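PDB 3FKJ: putative phosphosugar isomerases from Salmonella typhimurium LT2, which probably binds a phosphorylated sugar or related carbohydrate derivative and isomerises it. Local coordinates for residues Gly58-Asp63 / Gly309-Gly314; Gln194-Glu199 / Asp297-Gln302; Leu267-Ser270 / Leu276-Arg279; Arg272-Asp277 / Leu293-Lys298. One frame throughout, in Å; residues are numbered along the deposited sequence.

Contact 1. Residues Gly58-Asp63 / Gly309-Gly314; sequences GKYFLD and GEYFCG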
loop_
_atom_site.group_PDB
_atom_site.type_symbol
_atom_site.label_atom_id
_atom_site.label_comp_id
_atom_site.label_asym_id
_atom_site.label_seq_id
_atom_site.Cartn_x
_atom_site.Cartn_y
_atom_site.Cartn_z
ATOM N N GLY A 58 -4.340 -9.652 -9.284
ATOM C CA GLY A 58 -5.038 -8.929 -10.315
ATOM C C GLY A 58 -4.663 -7.458 -10.409
ATOM O O GLY A 58 -4.511 -6.914 -11.530
ATOM N N LYS A 59 -4.541 -6.803 -9.258
ATOM C CA LYS A 59 -4.122 -5.401 -9.221
ATOM C C LYS A 59 -2.792 -5.246 -9.955
ATOM O O LYS A 59 -2.666 -4.424 -10.884
ATOM C CB LYS A 59 -4.022 -4.886 -7.765
ATOM C CG LYS A 59 -3.629 -3.391 -7.620
ATOM C CD LYS A 59 -2.560 -3.156 -6.582
ATOM C CE LYS A 59 -2.327 -1.667 -6.259
ATOM N NZ LYS A 59 -2.061 -0.738 -7.411
ATOM N N TYR A 60 -1.818 -6.071 -9.583
ATOM C CA TYR A 60 -0.478 -6.006 -10.172
ATOM C C TYR A 60 -0.496 -6.271 -11.693
ATOM O O TYR A 60 0.157 -5.552 -12.473
ATOM C CB TYR A 60 0.507 -6.938 -9.406
ATOM C CG TYR A 60 1.924 -6.919 -9.952
ATOM C CD1 TYR A 60 2.742 -5.808 -9.770
ATOM C CD2 TYR A 60 2.434 -7.978 -10.685
ATOM C CE1 TYR A 60 4.020 -5.749 -10.289
ATOM C CE2 TYR A 60 3.753 -7.919 -11.234
ATOM C CZ TYR A 60 4.532 -6.816 -10.998
ATOM O OH TYR A 60 5.816 -6.740 -11.506
ATOM N N PHE A 61 -1.251 -7.279 -12.117
ATOM C CA PHE A 61 -1.389 -7.587 -13.539
ATOM C C PHE A 61 -1.912 -6.394 -14.349
ATOM O O PHE A 61 -1.367 -6.031 -15.415
ATOM C CB PHE A 61 -2.311 -8.816 -13.728
ATOM C CG PHE A 61 -2.566 -9.190 -15.166
ATOM C CD1 PHE A 61 -1.652 -9.954 -15.871
ATOM C CD2 PHE A 61 -3.738 -8.805 -15.799
ATOM C CE1 PHE A 61 -1.885 -10.316 -17.199
ATOM C CE2 PHE A 61 -4.003 -9.170 -17.135
ATOM C CZ PHE A 61 -3.069 -9.927 -17.837
ATOM N N LEU A 62 -2.954 -5.759 -13.836
ATOM C CA LEU A 62 -3.554 -4.637 -14.542
ATOM C C LEU A 62 -2.635 -3.444 -14.503
ATOM O O LEU A 62 -2.487 -2.769 -15.496
ATOM C CB LEU A 62 -4.935 -4.290 -13.975
ATOM C CG LEU A 62 -6.013 -5.379 -14.124
ATOM C CD1 LEU A 62 -7.280 -4.973 -13.268
ATOM C CD2 LEU A 62 -6.395 -5.583 -15.607
ATOM N N ASP A 63 -2.022 -3.162 -13.367
ATOM C CA ASP A 63 -1.089 -2.041 -13.285
ATOM C C ASP A 63 0.034 -2.200 -14.304
ATOM O O ASP A 63 0.488 -1.227 -14.869
ATOM C CB ASP A 63 -0.471 -1.921 -11.889
ATOM C CG ASP A 63 -1.447 -1.411 -10.870
ATOM O OD1 ASP A 63 -2.542 -0.916 -11.226
ATOM O OD2 ASP A 63 -1.096 -1.485 -9.690
ATOM N N GLY A 309 4.752 -16.129 -16.174
ATOM C CA GLY A 309 4.788 -16.753 -14.860
ATOM C C GLY A 309 5.089 -15.794 -13.712
ATOM O O GLY A 309 4.859 -16.125 -12.577
ATOM N N GLU A 310 5.623 -14.620 -14.015
ATOM C CA GLU A 310 5.834 -13.575 -13.015
ATOM C C GLU A 310 4.516 -13.260 -12.339
ATOM O O GLU A 310 4.486 -13.074 -11.136
ATOM C CB GLU A 310 6.421 -12.323 -13.660
ATOM C CG GLU A 310 6.485 -11.090 -12.760
ATOM C CD GLU A 310 6.886 -9.848 -13.509
ATOM O OE1 GLU A 310 7.786 -9.937 -14.368
ATOM O OE2 GLU A 310 6.307 -8.783 -13.237
ATOM N N TYR A 311 3.421 -13.234 -13.106
ATOM C CA TYR A 311 2.110 -12.854 -12.560
ATOM C C TYR A 311 1.513 -13.847 -11.550
ATOM O O TYR A 311 0.556 -13.500 -10.857
ATOM C CB TYR A 311 1.115 -12.532 -13.684
ATOM C CG TYR A 311 1.509 -11.307 -14.506
ATOM C CD1 TYR A 311 1.773 -10.104 -13.890
ATOM C CD2 TYR A 311 1.656 -11.372 -15.875
ATOM C CE1 TYR A 311 2.168 -9.022 -14.587
ATOM C CE2 TYR A 311 2.039 -10.256 -16.598
ATOM C CZ TYR A 311 2.306 -9.082 -15.946
ATOM O OH TYR A 311 2.693 -7.921 -16.608
ATOM N N PHE A 312 2.094 -15.053 -11.433
ATOM C CA PHE A 312 1.595 -16.092 -10.497
ATOM C C PHE A 312 2.417 -16.202 -9.226
ATOM O O PHE A 312 2.114 -17.058 -8.375
ATOM C CB PHE A 312 1.617 -17.500 -11.147
ATOM C CG PHE A 312 0.711 -17.633 -12.310
ATOM C CD1 PHE A 312 1.086 -17.134 -13.548
ATOM C CD2 PHE A 312 -0.543 -18.230 -12.166
ATOM C CE1 PHE A 312 0.234 -17.248 -14.652
ATOM C CE2 PHE A 312 -1.394 -18.323 -13.247
ATOM C CZ PHE A 312 -1.003 -17.821 -14.501
ATOM N N CYS A 313 3.478 -15.390 -9.121
ATOM C CA CYS A 313 4.376 -15.453 -7.958
ATOM C C CYS A 313 3.646 -15.237 -6.635
ATOM O O CYS A 313 3.903 -15.956 -5.694
ATOM C CB CYS A 313 5.536 -14.470 -8.077
ATOM S SG CYS A 313 6.785 -15.017 -9.259
ATOM N N GLY A 314 2.729 -14.277 -6.574
ATOM C CA GLY A 314 2.021 -14.001 -5.322
ATOM C C GLY A 314 1.145 -15.179 -4.930
ATOM O O GLY A 314 1.140 -15.602 -3.796
#
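An aromatic cluster of Y60, F61 and Y311 joins helix 56-65 to the 3-10 turn that leads into helix 313-331. Y311 stands at its centre. Its ring receives the edge of F61 over one face: CD1 of F61 lies 3.6 Å from CD2 of Y311 and sits above the middle of the ring. With planes at 80° and centroids 4.9 Å apart, the pair is an edge-to-face (T-shaped) stack, in which the weakly positive C-H rim of one ring meets the electron-rich face of the other. Y60 meets the same tyrosine obliquely, its CE2 3.9 Å from CE1 of Y311.

Neighbours on a helix, Y60 and F61 are splayed apart by one helical step; each has CG anti to the backbone N (chi1 -180° and 178°), and their rings come at Y311 from different sides. Helix 56-65 lies in the SIS region that carries the five-stranded parallel sheet, whereas helix 313-331 follows the last strand of the four-stranded sheet, and the cluster therefore binds the two sheet-bearing halves of the chain together. A tyrosine suits position 60 because its hydroxyl carries a hydrogen-bonding group beyond the aromatic contact: OH donates to OE2 of E310 over 2.7 Å, meeting that oxygen nearly in line with its C-O bond. The extended chain of E310 brings the carboxylate to this point, and R272 shares OE2 through a salt bridge. Y311 sends its own hydroxyl to E65, while F61 is backed by Y173 and by L160, A163 and L167 of helix 155-170.

Contact 2. Residues Gln194-Glu199 / Asp297-Gln302; sequences QRQVQE and DKLGIQ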
loop_
_atom_site.group_PDB
_atom_site.type_symbol
_atom_site.label_atom_id
_atom_site.label_comp_id
_atom_site.label_asym_id
_atom_site.label_seq_id
_atom_site.Cartn_x
_atom_site.Cartn_y
_atom_site.Cartn_z
ATOM N N GLN A 194 4.639 -27.250 -2.491
ATOM C CA GLN A 194 4.300 -27.569 -1.119
ATOM C C GLN A 194 5.033 -28.828 -0.629
ATOM O O GLN A 194 5.487 -28.894 0.537
ATOM C CB GLN A 194 2.793 -27.733 -0.977
ATOM C CG GLN A 194 2.035 -26.427 -1.056
ATOM C CD GLN A 194 0.558 -26.595 -0.810
ATOM O OE1 GLN A 194 0.006 -27.686 -1.012
ATOM N NE2 GLN A 194 -0.101 -25.514 -0.386
ATOM N N ARG A 195 5.158 -29.826 -1.499
ATOM C CA ARG A 195 5.915 -31.016 -1.144
ATOM C C ARG A 195 7.402 -30.685 -0.978
ATOM O O ARG A 195 8.031 -31.069 -0.017
ATOM C CB ARG A 195 5.742 -32.097 -2.202
ATOM C CG ARG A 195 6.380 -33.441 -1.815
ATOM C CD ARG A 195 6.902 -34.188 -3.033
ATOM N NE ARG A 195 5.951 -34.147 -4.149
ATOM C CZ ARG A 195 6.029 -33.349 -5.214
ATOM N NH1 ARG A 195 7.028 -32.468 -5.349
ATOM N NH2 ARG A 195 5.086 -33.427 -6.156
ATOM N N GLN A 196 7.954 -29.968 -1.935
ATOM C CA GLN A 196 9.352 -29.562 -1.906
ATOM C C GLN A 196 9.794 -28.806 -0.640
ATOM O O GLN A 196 10.951 -28.913 -0.247
ATOM C CB GLN A 196 9.614 -28.723 -3.155
ATOM C CG GLN A 196 10.996 -28.143 -3.328
ATOM C CD GLN A 196 11.146 -27.473 -4.688
ATOM O OE1 GLN A 196 10.220 -27.482 -5.520
ATOM N NE2 GLN A 196 12.312 -26.885 -4.925
ATOM N N VAL A 197 8.896 -28.053 0.007
ATOM C CA VAL A 197 9.297 -27.205 1.151
ATOM C C VAL A 197 9.102 -27.831 2.547
ATOM O O VAL A 197 9.428 -27.187 3.552
ATOM C CB VAL A 197 8.568 -25.856 1.129
ATOM C CG1 VAL A 197 8.776 -25.173 -0.218
ATOM C CG2 VAL A 197 7.107 -26.036 1.437
ATOM N N GLN A 198 8.591 -29.066 2.612
ATOM C CA GLN A 198 8.269 -29.717 3.897
ATOM C C GLN A 198 9.451 -29.717 4.840
ATOM O O GLN A 198 9.311 -29.431 6.020
ATOM C CB GLN A 198 7.820 -31.172 3.716
ATOM C CG GLN A 198 6.546 -31.363 2.884
ATOM C CD GLN A 198 5.315 -30.723 3.501
ATOM O OE1 GLN A 198 5.188 -30.648 4.730
ATOM N NE2 GLN A 198 4.392 -30.253 2.644
ATOM N N GLU A 199 10.621 -30.048 4.317
ATOM C CA GLU A 199 11.802 -30.184 5.160
ATOM C C GLU A 199 12.245 -28.817 5.632
ATOM O O GLU A 199 12.444 -28.597 6.820
ATOM C CB GLU A 199 12.930 -30.859 4.378
ATOM C CG GLU A 199 14.067 -31.397 5.219
ATOM C CD GLU A 199 14.941 -32.412 4.462
ATOM O OE1 GLU A 199 14.722 -32.636 3.248
ATOM O OE2 GLU A 199 15.857 -32.997 5.088
ATOM N N ASP A 297 11.072 -18.863 -8.207
ATOM C CA ASP A 297 11.808 -19.512 -9.303
ATOM C C ASP A 297 12.341 -20.896 -8.971
ATOM O O ASP A 297 12.505 -21.703 -9.874
ATOM C CB ASP A 297 12.969 -18.631 -9.796
ATOM C CG ASP A 297 12.700 -17.993 -11.165
ATOM O OD1 ASP A 297 11.836 -18.514 -11.904
ATOM O OD2 ASP A 297 13.364 -16.976 -11.508
ATOM N N LYS A 298 12.629 -21.166 -7.702
ATOM C CA LYS A 298 13.074 -22.489 -7.267
ATOM C C LYS A 298 11.902 -23.435 -7.093
ATOM O O LYS A 298 12.070 -24.641 -7.123
ATOM C CB LYS A 298 13.853 -22.413 -5.945
ATOM C CG LYS A 298 15.363 -22.378 -6.082
ATOM C CD LYS A 298 15.822 -21.408 -7.161
ATOM C CE LYS A 298 17.330 -21.205 -7.126
ATOM N NZ LYS A 298 17.762 -20.121 -8.056
ATOM N N LEU A 299 10.711 -22.894 -6.902
ATOM C CA LEU A 299 9.546 -23.722 -6.622
ATOM C C LEU A 299 8.663 -23.902 -7.859
ATOM O O LEU A 299 7.485 -24.252 -7.736
ATOM C CB LEU A 299 8.742 -23.130 -5.450
ATOM C CG LEU A 299 9.524 -22.911 -4.154
ATOM C CD1 LEU A 299 8.704 -22.066 -3.180
ATOM C CD2 LEU A 299 9.936 -24.245 -3.545
ATOM N N GLY A 300 9.217 -23.647 -9.044
ATOM C CA GLY A 300 8.581 -24.075 -10.295
ATOM C C GLY A 300 7.680 -23.060 -10.985
ATOM O O GLY A 300 6.748 -23.431 -11.710
ATOM N N ILE A 301 7.953 -21.775 -10.770
ATOM C CA ILE A 301 7.307 -20.740 -11.566
ATOM C C ILE A 301 7.700 -20.855 -13.039
ATOM O O ILE A 301 6.866 -20.566 -13.897
ATOM C CB ILE A 301 7.556 -19.313 -10.999
ATOM C CG1 ILE A 301 6.466 -18.974 -9.990
ATOM C CG2 ILE A 301 7.554 -18.253 -12.094
ATOM C CD1 ILE A 301 5.150 -18.500 -10.597
ATOM N N GLN A 302 8.928 -21.308 -13.335
ATOM C CA GLN A 302 9.370 -21.439 -14.729
ATOM C C GLN A 302 8.604 -22.538 -15.442
ATOM O O GLN A 302 8.451 -22.483 -16.658
ATOM C CB GLN A 302 10.885 -21.674 -14.877
ATOM C CG GLN A 302 11.795 -20.437 -14.616
ATOM C CD GLN A 302 11.302 -19.103 -15.264
ATOM O OE1 GLN A 302 11.253 -18.962 -16.494
ATOM N NE2 GLN A 302 10.972 -18.120 -14.418
#
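Q196 and V197, at the break between helices 186-196 and 198-208, meet K298 and L299 in the loop that follows strand 290-295, an outermost strand, within this chain, of the four-stranded parallel sheet. The polar part is one hydrogen bond. NE2 of Q196 donates to the backbone O of K298 over 3.2 Å, with an N-H...O angle of 148°. It approaches from above the carbonyl plane, and the oxygen in turn is tilted from the amide plane of Q196, so the bond is made at a slant on both sides. Glutamine suits this exposed place: with CG anti to the backbone N (chi1 178°) and an extended chain, it spans the gap to the loop and offers an N-H to a main-chain acceptor.

The apolar part turns on one methyl of L299. CD2 touches CG1 of V197 at 3.6 Å and also lies against CD of Q196, so the leucine is shared between a buried branched side chain and the amide of an exposed one. V197 itself leans on V323 and Y324 of helix 313-331. Farther along the loop, NE2 of Q302 bonds to OD1 of D297 over 2.7 Å, using the syn lone pair of that oxygen.

Contact 3. Residues Leu267-Ser270 / Leu276-Arg279; sequences LQSS and LDDR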
loop_
_atom_site.group_PDB
_atom_site.type_symbol
_atom_site.label_atom_id
_atom_site.label_comp_id
_atom_site.label_asym_id
_atom_site.label_seq_id
_atom_site.Cartn_x
_atom_site.Cartn_y
_atom_site.Cartn_z
ATOM N N LEU A 267 9.965 -13.084 0.226
ATOM C CA LEU A 267 9.239 -13.808 -0.808
ATOM C C LEU A 267 9.716 -13.287 -2.133
ATOM O O LEU A 267 9.187 -12.311 -2.627
ATOM C CB LEU A 267 7.739 -13.588 -0.669
ATOM C CG LEU A 267 7.141 -13.896 0.716
ATOM C CD1 LEU A 267 5.685 -13.759 0.593
ATOM C CD2 LEU A 267 7.519 -15.284 1.218
ATOM N N GLN A 268 10.744 -13.944 -2.664
ATOM C CA GLN A 268 11.417 -13.547 -3.901
ATOM C C GLN A 268 10.603 -13.973 -5.141
ATOM O O GLN A 268 10.011 -15.064 -5.186
ATOM C CB GLN A 268 12.841 -14.149 -3.965
ATOM C CG GLN A 268 13.653 -13.709 -5.173
ATOM C CD GLN A 268 15.115 -14.105 -5.108
ATOM O OE1 GLN A 268 15.480 -15.064 -4.424
ATOM N NE2 GLN A 268 15.966 -13.363 -5.829
ATOM N N SER A 269 10.597 -13.078 -6.127
ATOM C CA SER A 269 9.830 -13.246 -7.344
ATOM C C SER A 269 10.722 -13.625 -8.521
ATOM O O SER A 269 11.950 -13.357 -8.525
ATOM C CB SER A 269 9.127 -11.929 -7.726
ATOM O OG SER A 269 8.224 -11.489 -6.739
ATOM N N SER A 270 10.092 -14.243 -9.520
ATOM C CA SER A 270 10.675 -14.338 -10.840
ATOM C C SER A 270 10.421 -13.028 -11.570
ATOM O O SER A 270 9.670 -12.156 -11.109
ATOM C CB SER A 270 10.030 -15.486 -11.625
ATOM O OG SER A 270 8.716 -15.126 -12.028
ATOM N N LEU A 276 15.434 -6.318 -7.502
ATOM C CA LEU A 276 15.106 -5.635 -6.255
ATOM C C LEU A 276 15.332 -6.560 -5.078
ATOM O O LEU A 276 15.973 -6.170 -4.082
ATOM C CB LEU A 276 13.671 -5.103 -6.248
ATOM C CG LEU A 276 13.446 -3.779 -6.948
ATOM C CD1 LEU A 276 13.628 -3.928 -8.455
ATOM C CD2 LEU A 276 12.036 -3.234 -6.602
ATOM N N ASP A 277 14.863 -7.798 -5.242
ATOM C CA ASP A 277 14.955 -8.836 -4.222
ATOM C C ASP A 277 16.413 -9.276 -3.996
ATOM O O ASP A 277 16.861 -9.428 -2.851
ATOM C CB ASP A 277 14.052 -10.043 -4.603
ATOM C CG ASP A 277 12.571 -9.682 -4.703
ATOM O OD1 ASP A 277 12.164 -8.571 -4.255
ATOM O OD2 ASP A 277 11.830 -10.529 -5.231
ATOM N N ASP A 278 17.162 -9.469 -5.084
ATOM C CA ASP A 278 18.577 -9.866 -4.997
ATOM C C ASP A 278 19.435 -8.806 -4.307
ATOM O O ASP A 278 20.383 -9.131 -3.573
ATOM C CB ASP A 278 19.150 -10.160 -6.386
ATOM C CG ASP A 278 18.774 -11.546 -6.907
ATOM O OD1 ASP A 278 18.583 -12.465 -6.095
ATOM O OD2 ASP A 278 18.702 -11.720 -8.145
ATOM N N ARG A 279 19.105 -7.544 -4.553
ATOM C CA ARG A 279 19.765 -6.433 -3.858
ATOM C C ARG A 279 19.603 -6.509 -2.320
ATOM O O ARG A 279 20.565 -6.287 -1.561
ATOM C CB ARG A 279 19.249 -5.095 -4.392
ATOM C CG ARG A 279 20.080 -3.929 -3.960
ATOM C CD ARG A 279 19.361 -2.662 -4.186
ATOM N NE ARG A 279 20.148 -1.530 -3.732
ATOM C CZ ARG A 279 19.731 -0.266 -3.759
ATOM N NH1 ARG A 279 18.561 0.055 -4.255
ATOM N NH2 ARG A 279 20.519 0.698 -3.321
HETATM O O HOH W 1 9.435 -10.507 -4.510
#
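D277 OD2 accepts the backbone N-H of S269 over 3.0 Å, in a fairly straight bond (159°) that meets the oxygen nearly in line with its C-O bond. The same oxygen lies 3.3 Å from CA of Q268, so the carboxylate rests against the main chain just where the strand ends. Beside it, Q268 reaches out with CG anti to the backbone N (chi1 -176°) and an extended chain, and its NE2 donates to OD1 of D278 over 2.8 Å. The bond is bent (133°): the acceptor lies in the amide plane of Q268, but the amide comes from above the carboxylate plane, the two planes being almost perpendicular.

Strand 263-268 and helix 274-286 are the first two elements of a beta-alpha-beta unit, and these bonds lash the carboxyl end of the strand to the first turns of the helix. Adjacent aspartates suit the task, one turned to the backbone and the other to the glutamine amide.

One step out, a water is hydrogen-bonded to O of L267 (2.6 Å), OG of S269 (2.7 Å) and OD2 of D277 (2.5 Å), and so bridges strand and helix. Serine suits position 269 because its hydroxyl can bond to the water and to S222 OG. S247 and S219 both hold OD1 of D277, which probably helps fix the rotation of the carboxylate, leaving OD2 turned to S269 N and the water.

Contact 4. Residues Arg272-Asp277 / Leu293-Lys298; sequences RTRPLD and LIDADK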
loop_
_atom_site.group_PDB
_atom_site.type_symbol
_atom_site.label_atom_id
_atom_site.label_comp_id
_atom_site.label_asym_id
_atom_site.label_seq_id
_atom_site.Cartn_x
_atom_site.Cartn_y
_atom_site.Cartn_z
ATOM N N ARG A 272 10.551 -9.448 -13.545
ATOM C CA ARG A 272 11.172 -8.109 -13.643
ATOM C C ARG A 272 11.693 -7.465 -12.348
ATOM O O ARG A 272 12.721 -6.754 -12.396
ATOM C CB ARG A 272 10.231 -7.152 -14.356
ATOM C CG ARG A 272 10.099 -7.490 -15.847
ATOM C CD ARG A 272 8.898 -6.800 -16.457
ATOM N NE ARG A 272 7.628 -7.259 -15.901
ATOM C CZ ARG A 272 6.438 -6.699 -16.151
ATOM N NH1 ARG A 272 6.338 -5.668 -16.952
ATOM N NH2 ARG A 272 5.331 -7.169 -15.608
ATOM N N THR A 273 11.041 -7.744 -11.214
ATOM C CA THR A 273 11.422 -7.129 -9.934
ATOM C C THR A 273 12.443 -7.957 -9.146
ATOM O O THR A 273 12.960 -7.515 -8.117
ATOM C CB THR A 273 10.170 -6.751 -9.081
ATOM O OG1 THR A 273 9.560 -7.947 -8.559
ATOM C CG2 THR A 273 9.155 -5.991 -9.957
ATOM N N ARG A 274 12.811 -9.122 -9.665
ATOM C CA ARG A 274 13.812 -9.963 -9.002
ATOM C C ARG A 274 15.090 -9.238 -8.573
ATOM O O ARG A 274 15.592 -9.469 -7.468
ATOM C CB ARG A 274 14.173 -11.131 -9.902
ATOM C CG ARG A 274 14.947 -12.230 -9.238
ATOM C CD ARG A 274 14.993 -13.406 -10.166
ATOM N NE ARG A 274 15.778 -14.481 -9.577
ATOM C CZ ARG A 274 15.337 -15.368 -8.692
ATOM N NH1 ARG A 274 14.083 -15.366 -8.276
ATOM N NH2 ARG A 274 16.182 -16.277 -8.211
ATOM N N PRO A 275 15.651 -8.381 -9.436
ATOM C CA PRO A 275 16.849 -7.648 -8.991
ATOM C C PRO A 275 16.664 -6.786 -7.733
ATOM O O PRO A 275 17.627 -6.556 -6.995
ATOM C CB PRO A 275 17.186 -6.769 -10.215
ATOM C CG PRO A 275 16.601 -7.542 -11.376
ATOM C CD PRO A 275 15.309 -8.050 -10.838
ATOM N N LEU A 276 15.434 -6.318 -7.502
ATOM C CA LEU A 276 15.106 -5.635 -6.255
ATOM C C LEU A 276 15.332 -6.560 -5.078
ATOM O O LEU A 276 15.973 -6.170 -4.082
ATOM C CB LEU A 276 13.671 -5.103 -6.248
ATOM C CG LEU A 276 13.446 -3.779 -6.948
ATOM C CD1 LEU A 276 13.628 -3.928 -8.455
ATOM C CD2 LEU A 276 12.036 -3.234 -6.602
ATOM N N ASP A 277 14.863 -7.798 -5.242
ATOM C CA ASP A 277 14.955 -8.836 -4.222
ATOM C C ASP A 277 16.413 -9.276 -3.996
ATOM O O ASP A 277 16.861 -9.428 -2.851
ATOM C CB ASP A 277 14.052 -10.043 -4.603
ATOM C CG ASP A 277 12.571 -9.682 -4.703
ATOM O OD1 ASP A 277 12.164 -8.571 -4.255
ATOM O OD2 ASP A 277 11.830 -10.529 -5.231
ATOM N N LEU A 293 14.654 -17.280 2.954
ATOM C CA LEU A 293 14.355 -17.004 1.568
ATOM C C LEU A 293 13.334 -18.014 1.058
ATOM O O LEU A 293 13.507 -19.205 1.228
ATOM C CB LEU A 293 15.638 -17.068 0.741
ATOM C CG LEU A 293 15.552 -16.666 -0.736
ATOM C CD1 LEU A 293 14.932 -15.282 -0.950
ATOM C CD2 LEU A 293 16.944 -16.743 -1.322
ATOM N N ILE A 294 12.255 -17.534 0.455
ATOM C CA ILE A 294 11.333 -18.405 -0.283
ATOM C C ILE A 294 11.271 -17.886 -1.714
ATOM O O ILE A 294 10.729 -16.819 -1.970
ATOM C CB ILE A 294 9.941 -18.432 0.371
ATOM C CG1 ILE A 294 10.081 -18.874 1.856
ATOM C CG2 ILE A 294 9.025 -19.363 -0.413
ATOM C CD1 ILE A 294 8.816 -18.821 2.675
ATOM N N ASP A 295 11.852 -18.651 -2.643
ATOM C CA ASP A 295 12.066 -18.182 -4.006
ATOM C C ASP A 295 11.081 -18.829 -4.967
ATOM O O ASP A 295 11.113 -20.053 -5.148
ATOM C CB ASP A 295 13.509 -18.494 -4.446
ATOM C CG ASP A 295 13.841 -17.923 -5.838
ATOM O OD1 ASP A 295 12.975 -17.230 -6.444
ATOM O OD2 ASP A 295 14.976 -18.151 -6.320
ATOM N N ALA A 296 10.234 -18.013 -5.617
ATOM C CA ALA A 296 9.264 -18.561 -6.586
ATOM C C ALA A 296 9.952 -19.378 -7.694
ATOM O O ALA A 296 9.473 -20.453 -8.066
ATOM C CB ALA A 296 8.404 -17.470 -7.184
ATOM N N ASP A 297 11.072 -18.863 -8.207
ATOM C CA ASP A 297 11.808 -19.512 -9.303
ATOM C C ASP A 297 12.341 -20.896 -8.971
ATOM O O ASP A 297 12.505 -21.703 -9.874
ATOM C CB ASP A 297 12.969 -18.631 -9.796
ATOM C CG ASP A 297 12.700 -17.993 -11.165
ATOM O OD1 ASP A 297 11.836 -18.514 -11.904
ATOM O OD2 ASP A 297 13.364 -16.976 -11.508
ATOM N N LYS A 298 12.629 -21.166 -7.702
ATOM C CA LYS A 298 13.074 -22.489 -7.267
ATOM C C LYS A 298 11.902 -23.435 -7.093
ATOM O O LYS A 298 12.070 -24.641 -7.123
ATOM C CB LYS A 298 13.853 -22.413 -5.945
ATOM C CG LYS A 298 15.363 -22.378 -6.082
ATOM C CD LYS A 298 15.822 -21.408 -7.161
ATOM C CE LYS A 298 17.330 -21.205 -7.126
ATOM N NZ LYS A 298 17.762 -20.121 -8.056
#
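R274 and D295 form a paired salt bridge across a beta-alpha-beta unit, joining the first residue of helix 274-286 to the end of strand 290-295. This is the close-fitting part. The guanidinium meets the carboxylate end-on, NH1 to OD1 at 2.8 Å and NH2 to OD2 at 2.9 Å. Both bonds are nearly straight (172° and 171°), both oxygens lie in the guanidinium plane, and the two flat groups are only 23° apart, so two parallel bonds fix the rotation of each. Arginine suits the place because its chain, extended from CG to NE with CG anti to the backbone N, spans a wide backbone separation and ends in two N-H groups spaced for a carboxylate.

D295 is held from another side as well. Its OD1 is met from above the carboxylate plane by the backbone N of D297 at 3.1 Å, closing an Asx turn as the chain leaves the strand, and R274 NH1 and that N-H come from opposite faces of the plane. S269 O takes a further hydrogen bond from NH1.

The looser side lies toward D297 and the exposed K298. D297 OD2 stands over one face of the guanidinium, 3.7 Å from NH1, a long ion pair in which no N-H points at the oxygen, OD1 being occupied by Q302. The two nearby carboxylates would be expected to offset the close approach of like charges where K298 NZ lies 4.2 Å from NH2 of R274, and NZ has its own long ion pair with OD2 of D295, at 3.8 Å.

From the N terminus, the chain first supplies helix 56-65, whose partner in contact 1 comes only after some 245 residues, just before helix 313-331; this long loop encloses all the other contacts and joins the two sheet-bearing halves. Next comes 194-199, which contact 2 pairs with the loop after strand 290-295. Within that span, contact 3 closes a short loop from strand 263-268 to helix 274-286; contact 4 starts there too, but ends on the same stretch as contact 2, sharing D297 and K298 with it. Contacts 3 and 4 overlap at L276 and D277 and reach neighbouring strands, 263-268 and 290-295, of one sheet.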